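N-acetylneuraminate lyase (PDB 5ZKA) is a TIM-barrel enzyme of the dihydrodipicolinate synthetase family, built from a closed eight-stranded parallel barrel surrounded by helices. Local coordinates at residues I139-F144 against K168-D173; A109-Y114 against K123-T128. All blocks are in the same frame, centred on the assembly; numbering follows the deposited sequence.

How the contacts relate
Both contacts sit where strands of the barrel give way to loops, and their centres lie 13 Å apart. Contact 2 comes first along the chain, joining the loop after strand 107-109 to helix 119-133; contact 1 then pairs strand 137-140 with its next neighbour, strand 164-169. They meet twice through hydrogen bonds. Tyr126 OH, from the helix of contact 2, is 3.2 Å from Tyr140 N of contact 1, and Thr111 OG1 is 2.6 Å from Pro143 O. The strand-loop junctions of the two contacts lie at the C-terminal side of the barrel, where TIM-barrel enzymes carry their active sites.

Contact 1 (I139-F144 against K168-D173); sequences IYSIPF and KFTAGD
Tyr140 and Lys168 stand opposite each other in a parallel beta bridge, with their side chains on the same face of the sheet. Two backbone bonds make the bridge: Lys168 N donates to Ile139 O at 2.7 Å, and Ser141 N donates to Lys168 O at 2.9 Å. They tie together the strands of a beta-alpha-beta unit whose connecting helix is 152-159.

The apolar contacts come next. Lys168 leaves with CG anti to its backbone N (chi1 180°) and stays extended to the amine, which carries it alongside the tyrosine; CD lies over one ring face, 3.9 Å from the centroid of the Tyr140 ring and shifted toward the rim. Just past the strand, Ser141 CB rests over a face of the Phe169 ring. Farther along, Ile142 CD1 meets Ala171 CB at 3.6 Å.

Polar side-chain bonds complete the contact. Lys168 NZ donates to Tyr140 OH over 3.1 Å, and that hydroxyl also bonds Tyr47 OH. The buried Ser141 OG accepts from Thr170 N at 3.1 Å in a nearly straight bond (169°) and has a second partner in Asn149 OD1, so the link between the segments continues beyond the strands through a side chain. The lysine is thus met at CD by the ring face, while its amine ends beside a phenol that Tyr47 holds in turn.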
ATOM      1  N   ILE B 139       2.631  10.859  16.735  1.00 32.44           N
ATOM      2  CA  ILE B 139       3.455   9.661  16.869  1.00 30.82           C
ATOM      3  C   ILE B 139       3.857   9.171  15.485  1.00 34.79           C
ATOM      4  O   ILE B 139       3.292   9.572  14.467  1.00 35.86           O
ATOM      5  CB  ILE B 139       2.737   8.540  17.647  1.00 30.83           C
ATOM      6  CG1 ILE B 139       1.418   8.188  16.954  1.00 37.92           C
ATOM      7  CG2 ILE B 139       2.515   8.942  19.104  1.00 37.11           C
ATOM      8  CD1 ILE B 139       0.754   6.944  17.490  1.00 43.31           C
ATOM      9  N   TYR B 140       4.863   8.302  15.450  1.00 33.08           N
ATOM     10  CA  TYR B 140       5.226   7.580  14.239  1.00 31.60           C
ATOM     11  C   TYR B 140       4.579   6.203  14.275  1.00 33.69           C
ATOM     12  O   TYR B 140       4.513   5.572  15.333  1.00 34.50           O
ATOM     13  CB  TYR B 140       6.743   7.425  14.109  1.00 33.65           C
ATOM     14  CG  TYR B 140       7.453   8.609  13.485  1.00 36.35           C
ATOM     15  CD1 TYR B 140       7.217   9.897  13.943  1.00 35.90           C
ATOM     16  CD2 TYR B 140       8.391   8.434  12.470  1.00 34.88           C
ATOM     17  CE1 TYR B 140       7.866  10.980  13.395  1.00 37.12           C
ATOM     18  CE2 TYR B 140       9.051   9.517  11.914  1.00 38.85           C
ATOM     19  CZ  TYR B 140       8.782  10.793  12.384  1.00 41.58           C
ATOM     20  OH  TYR B 140       9.421  11.892  11.855  1.00 36.74           O
ATOM     21  N   SER B 141       4.118   5.732  13.106  1.00 32.60           N
ATOM     22  CA  SER B 141       3.540   4.392  13.020  1.00 34.91           C
ATOM     23  C   SER B 141       4.574   3.308  13.304  1.00 39.64           C
ATOM     24  O   SER B 141       4.239   2.276  13.896  1.00 44.93           O
ATOM     25  CB  SER B 141       2.911   4.182  11.641  1.00 34.32           C
ATOM     26  OG  SER B 141       3.908   4.220  10.624  1.00 33.41           O
ATOM     27  N   ILE B 142       5.820   3.509  12.886  1.00 39.08           N
ATOM     28  CA  ILE B 142       6.931   2.672  13.314  1.00 48.52           C
ATOM     29  C   ILE B 142       7.743   3.469  14.337  1.00 57.03           C
ATOM     30  O   ILE B 142       8.454   4.414  13.962  1.00 54.71           O
ATOM     31  CB  ILE B 142       7.806   2.224  12.138  1.00 44.53           C
ATOM     32  CG1 ILE B 142       6.940   1.838  10.941  1.00 48.30           C
ATOM     33  CG2 ILE B 142       8.653   1.047  12.562  1.00 46.84           C
ATOM     34  CD1 ILE B 142       7.731   1.250   9.780  1.00 47.10           C
ATOM     35  N   PRO B 143       7.674   3.125  15.627  1.00 68.48           N
ATOM     36  CA  PRO B 143       8.281   3.974  16.667  1.00 76.24           C
ATOM     37  C   PRO B 143       9.805   3.978  16.679  1.00 77.57           C
ATOM     38  O   PRO B 143      10.392   4.712  17.483  1.00 72.82           O
ATOM     39  CB  PRO B 143       7.723   3.381  17.972  1.00 78.00           C
ATOM     40  CG  PRO B 143       6.541   2.559  17.558  1.00 76.30           C
ATOM     41  CD  PRO B 143       6.882   2.029  16.204  1.00 73.48           C
ATOM     42  N   PHE B 144      10.465   3.175  15.846  1.00 83.35           N
ATOM     43  CA  PHE B 144      11.901   3.295  15.619  1.00 86.86           C
ATOM     44  C   PHE B 144      12.210   2.694  14.254  1.00 92.95           C
ATOM     45  O   PHE B 144      11.319   2.198  13.559  1.00 96.91           O
ATOM     46  CB  PHE B 144      12.734   2.650  16.740  1.00 87.93           C
ATOM     47  CG  PHE B 144      12.253   1.289  17.191  1.00 89.13           C
ATOM     48  CD1 PHE B 144      11.091   1.146  17.937  1.00 85.93           C
ATOM     49  CD2 PHE B 144      13.001   0.155  16.909  1.00 90.65           C
ATOM     50  CE1 PHE B 144      10.666  -0.104  18.361  1.00 87.54           C
ATOM     51  CE2 PHE B 144      12.585  -1.096  17.336  1.00 91.22           C
ATOM     52  CZ  PHE B 144      11.416  -1.225  18.062  1.00 91.23           C
ATOM     53  N   LYS B 168       2.164   9.960  12.050  1.00 25.32           N
ATOM     54  CA  LYS B 168       2.844   9.963  10.756  1.00 28.04           C
ATOM     55  C   LYS B 168       3.035   8.516  10.318  1.00 26.96           C
ATOM     56  O   LYS B 168       3.717   7.741  10.999  1.00 29.37           O
ATOM     57  CB  LYS B 168       4.192  10.683  10.844  1.00 28.47           C
ATOM     58  CG  LYS B 168       4.991  10.741   9.536  1.00 30.46           C
ATOM     59  CD  LYS B 168       6.383  11.341   9.809  1.00 31.78           C
ATOM     60  CE  LYS B 168       7.176  11.574   8.540  1.00 37.04           C
ATOM     61  NZ  LYS B 168       8.588  11.919   8.861  1.00 42.32           N
ATOM     62  N   PHE B 169       2.415   8.150   9.193  1.00 24.83           N
ATOM     63  CA  PHE B 169       2.408   6.778   8.697  1.00 27.89           C
ATOM     64  C   PHE B 169       3.572   6.621   7.727  1.00 27.09           C
ATOM     65  O   PHE B 169       3.555   7.201   6.637  1.00 33.44           O
ATOM     66  CB  PHE B 169       1.077   6.476   8.014  1.00 35.73           C
ATOM     67  CG  PHE B 169       0.494   5.147   8.375  1.00 30.58           C
ATOM     68  CD1 PHE B 169       0.662   4.059   7.543  1.00 37.83           C
ATOM     69  CD2 PHE B 169      -0.249   4.997   9.535  1.00 35.36           C
ATOM     70  CE1 PHE B 169       0.118   2.833   7.873  1.00 44.90           C
ATOM     71  CE2 PHE B 169      -0.794   3.776   9.869  1.00 36.94           C
ATOM     72  CZ  PHE B 169      -0.615   2.697   9.040  1.00 38.17           C
ATOM     73  N   THR B 170       4.584   5.840   8.110  1.00 26.61           N
ATOM     74  CA  THR B 170       5.820   5.804   7.342  1.00 29.72           C
ATOM     75  C   THR B 170       6.021   4.552   6.501  1.00 35.04           C
ATOM     76  O   THR B 170       6.914   4.548   5.641  1.00 37.23           O
ATOM     77  CB  THR B 170       7.028   5.947   8.270  1.00 29.76           C
ATOM     78  OG1 THR B 170       7.090   4.814   9.137  1.00 32.26           O
ATOM     79  CG2 THR B 170       6.901   7.222   9.099  1.00 34.71           C
ATOM     80  N   ALA B 171       5.265   3.488   6.742  1.00 34.04           N
ATOM     81  CA  ALA B 171       5.361   2.267   5.948  1.00 33.95           C
ATOM     82  C   ALA B 171       4.018   2.028   5.275  1.00 35.21           C
ATOM     83  O   ALA B 171       2.968   2.147   5.917  1.00 34.91           O
ATOM     84  CB  ALA B 171       5.745   1.062   6.807  1.00 35.24           C
ATOM     85  N   GLY B 172       4.052   1.690   3.992  1.00 33.50           N
ATOM     86  CA  GLY B 172       2.823   1.613   3.227  1.00 34.77           C
ATOM     87  C   GLY B 172       2.074   0.306   3.385  1.00 36.57           C
ATOM     88  O   GLY B 172       1.984  -0.480   2.438  1.00 35.81           O
ATOM     89  N   ASP B 173       1.544   0.050   4.581  1.00 28.94           N
ATOM     90  CA  ASP B 173       0.591  -1.043   4.786  1.00 29.73           C
ATOM     91  C   ASP B 173      -0.795  -0.423   4.648  1.00 30.41           C
ATOM     92  O   ASP B 173      -1.298   0.217   5.577  1.00 29.24           O
ATOM     93  CB  ASP B 173       0.799  -1.697   6.149  1.00 31.61           C
ATOM     94  CG  ASP B 173      -0.196  -2.817   6.431  1.00 36.19           C
ATOM     95  OD1 ASP B 173      -1.176  -2.985   5.668  1.00 32.76           O
ATOM     96  OD2 ASP B 173       0.004  -3.542   7.429  1.00 38.05           O
TER

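Contact 2 (A109-Y114 against K123-T128); sequences AVTPFY and KDYYET
Tyr126 reaches from its helix with the end of its ring turned to Ala109. With CG anti to the carbonyl carbon (chi1 -80°), the ring swings its far end in toward that residue. The hydroxyl donates to Ala109 O at 2.7 Å and also bonds Tyr140 N of strand 137-140. The carbonyl oxygen of Ala109 lies in the plane of the ring, at its edge, whereas the hydroxyl stands above the carbonyl plane, 36° out of it. Ala109 CB packs beside the same ring, 3.9 Å from Tyr126 CE1.

The loop between strand 107-109 and helix 119-133 makes one beta-alpha step of the TIM barrel, with the helix folded back against the strand it follows.

Tyr125, one residue earlier, presents a face instead. Thr111 lies over the ring, its CA and CB above one side and its CG2 3.6 Å from Tyr125 CD2. Pro112 comes at the ring obliquely, CD 3.8 Å from Tyr125 CE1, and Ala109 CB lies near the ring plane at the edge, 4.2 Å from Tyr125 CE2. Beyond the ring, the Tyr125 hydroxyl bonds Ile87 O, while Leu89 and Ala92 of helix 89-102 also touch its side chain.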
ATOM      1  N   ALA B 109       7.581  12.811  17.434  1.00 35.74           N
ATOM      2  CA  ALA B 109       8.740  12.105  17.956  1.00 39.83           C
ATOM      3  C   ALA B 109       8.753  10.686  17.421  1.00 36.02           C
ATOM      4  O   ALA B 109       7.700  10.070  17.239  1.00 34.22           O
ATOM      5  CB  ALA B 109       8.747  12.077  19.487  1.00 40.62           C
ATOM      6  N   VAL B 110       9.956  10.194  17.170  1.00 38.24           N
ATOM      7  CA  VAL B 110      10.226   8.778  16.998  1.00 41.90           C
ATOM      8  C   VAL B 110      11.212   8.388  18.092  1.00 48.05           C
ATOM      9  O   VAL B 110      12.045   9.206  18.498  1.00 52.59           O
ATOM     10  CB  VAL B 110      10.771   8.486  15.582  1.00 41.60           C
ATOM     11  CG1 VAL B 110      12.089   9.193  15.346  1.00 39.49           C
ATOM     12  CG2 VAL B 110      10.889   6.995  15.347  1.00 46.09           C
ATOM     13  N   THR B 111      11.093   7.165  18.605  1.00 48.84           N
ATOM     14  CA  THR B 111      11.931   6.748  19.720  1.00 48.95           C
ATOM     15  C   THR B 111      13.284   6.232  19.227  1.00 49.69           C
ATOM     16  O   THR B 111      13.452   5.930  18.043  1.00 48.16           O
ATOM     17  CB  THR B 111      11.219   5.675  20.539  1.00 54.06           C
ATOM     18  OG1 THR B 111      11.384   4.398  19.912  1.00 59.77           O
ATOM     19  CG2 THR B 111       9.735   5.995  20.664  1.00 55.11           C
ATOM     20  N   PRO B 112      14.278   6.153  20.111  1.00 51.04           N
ATOM     21  CA  PRO B 112      15.585   5.611  19.717  1.00 53.98           C
ATOM     22  C   PRO B 112      15.594   4.092  19.611  1.00 65.20           C
ATOM     23  O   PRO B 112      14.847   3.387  20.294  1.00 66.26           O
ATOM     24  CB  PRO B 112      16.518   6.079  20.840  1.00 54.59           C
ATOM     25  CG  PRO B 112      15.788   7.187  21.536  1.00 52.78           C
ATOM     26  CD  PRO B 112      14.335   6.849  21.407  1.00 51.40           C
ATOM     27  N   PHE B 113      16.492   3.591  18.757  1.00 81.37           N
ATOM     28  CA  PHE B 113      16.567   2.166  18.415  1.00 86.77           C
ATOM     29  C   PHE B 113      17.304   1.317  19.451  1.00 89.89           C
ATOM     30  O   PHE B 113      18.103   0.451  19.084  1.00 92.50           O
ATOM     31  CB  PHE B 113      17.217   2.018  17.040  1.00 86.19           C
ATOM     32  N   TYR B 114      17.050   1.528  20.741  1.00 87.32           N
ATOM     33  CA  TYR B 114      17.664   0.713  21.787  1.00 83.92           C
ATOM     34  C   TYR B 114      17.057  -0.686  21.812  1.00 84.97           C
ATOM     35  O   TYR B 114      16.152  -0.965  22.598  1.00 85.36           O
ATOM     36  CB  TYR B 114      17.504   1.374  23.157  1.00 82.98           C
ATOM     37  N   LYS B 123       5.408   3.795  24.981  1.00 44.08           N
ATOM     38  CA  LYS B 123       4.308   4.590  25.515  1.00 47.54           C
ATOM     39  C   LYS B 123       4.809   5.618  26.523  1.00 47.60           C
ATOM     40  O   LYS B 123       4.438   6.796  26.465  1.00 49.92           O
ATOM     41  CB  LYS B 123       3.273   3.666  26.159  1.00 55.71           C
ATOM     42  CG  LYS B 123       1.923   4.306  26.447  1.00 59.20           C
ATOM     43  CD  LYS B 123       1.040   3.352  27.242  1.00 65.96           C
ATOM     44  CE  LYS B 123      -0.435   3.689  27.090  1.00 72.73           C
ATOM     45  NZ  LYS B 123      -1.298   2.836  27.957  1.00 76.45           N
ATOM     46  N   ASP B 124       5.653   5.187  27.460  1.00 47.90           N
ATOM     47  CA  ASP B 124       6.195   6.114  28.447  1.00 54.29           C
ATOM     48  C   ASP B 124       6.999   7.226  27.779  1.00 53.49           C
ATOM     49  O   ASP B 124       6.966   8.379  28.224  1.00 54.34           O
ATOM     50  CB  ASP B 124       7.054   5.350  29.457  1.00 61.67           C
ATOM     51  CG  ASP B 124       7.830   6.271  30.375  1.00 72.78           C
ATOM     52  OD1 ASP B 124       7.188   7.025  31.140  1.00 75.49           O
ATOM     53  OD2 ASP B 124       9.081   6.241  30.329  1.00 75.15           O
ATOM     54  N   TYR B 125       7.718   6.897  26.700  1.00 49.43           N
ATOM     55  CA  TYR B 125       8.475   7.904  25.962  1.00 42.12           C
ATOM     56  C   TYR B 125       7.563   9.014  25.460  1.00 46.93           C
ATOM     57  O   TYR B 125       7.834  10.203  25.664  1.00 48.36           O
ATOM     58  CB  TYR B 125       9.206   7.238  24.793  1.00 43.43           C
ATOM     59  CG  TYR B 125      10.205   8.120  24.074  1.00 41.42           C
ATOM     60  CD1 TYR B 125      11.505   8.247  24.541  1.00 45.55           C
ATOM     61  CD2 TYR B 125       9.853   8.810  22.921  1.00 42.91           C
ATOM     62  CE1 TYR B 125      12.423   9.040  23.889  1.00 41.38           C
ATOM     63  CE2 TYR B 125      10.771   9.604  22.256  1.00 40.97           C
ATOM     64  CZ  TYR B 125      12.053   9.714  22.749  1.00 40.36           C
ATOM     65  OH  TYR B 125      12.975  10.503  22.106  1.00 45.64           O
ATOM     66  N   TYR B 126       6.465   8.638  24.806  1.00 43.78           N
ATOM     67  CA  TYR B 126       5.541   9.621  24.254  1.00 40.63           C
ATOM     68  C   TYR B 126       4.830  10.392  25.359  1.00 44.14           C
ATOM     69  O   TYR B 126       4.767  11.628  25.328  1.00 43.32           O
ATOM     70  CB  TYR B 126       4.524   8.922  23.352  1.00 36.22           C
ATOM     71  CG  TYR B 126       5.048   8.605  21.978  1.00 41.26           C
ATOM     72  CD1 TYR B 126       5.522   9.612  21.156  1.00 43.04           C
ATOM     73  CD2 TYR B 126       5.065   7.296  21.494  1.00 37.83           C
ATOM     74  CE1 TYR B 126       6.006   9.337  19.896  1.00 40.51           C
ATOM     75  CE2 TYR B 126       5.549   7.010  20.226  1.00 39.95           C
ATOM     76  CZ  TYR B 126       6.017   8.039  19.434  1.00 41.53           C
ATOM     77  OH  TYR B 126       6.507   7.800  18.166  1.00 40.48           O
ATOM     78  N   GLU B 127       4.287   9.675  26.346  1.00 42.70           N
ATOM     79  CA  GLU B 127       3.493  10.324  27.380  1.00 45.10           C
ATOM     80  C   GLU B 127       4.340  11.239  28.251  1.00 44.63           C
ATOM     81  O   GLU B 127       3.828  12.237  28.762  1.00 47.69           O
ATOM     82  CB  GLU B 127       2.783   9.278  28.237  1.00 49.61           C
ATOM     83  CG  GLU B 127       1.799   8.429  27.447  1.00 53.23           C
ATOM     84  CD  GLU B 127       0.788   7.723  28.329  1.00 62.40           C
ATOM     85  OE1 GLU B 127       1.206   7.077  29.316  1.00 67.59           O
ATOM     86  OE2 GLU B 127      -0.427   7.820  28.033  1.00 62.72           O
ATOM     87  N   THR B 128       5.628  10.934  28.417  1.00 44.03           N
ATOM     88  CA  THR B 128       6.491  11.822  29.191  1.00 52.10           C
ATOM     89  C   THR B 128       6.674  13.157  28.480  1.00 51.82           C
ATOM     90  O   THR B 128       6.456  14.220  29.075  1.00 48.34           O
ATOM     91  CB  THR B 128       7.846  11.162  29.464  1.00 48.70           C
ATOM     92  OG1 THR B 128       7.658  10.024  30.314  1.00 51.25           O
ATOM     93  CG2 THR B 128       8.792  12.147  30.157  1.00 47.74           C
TER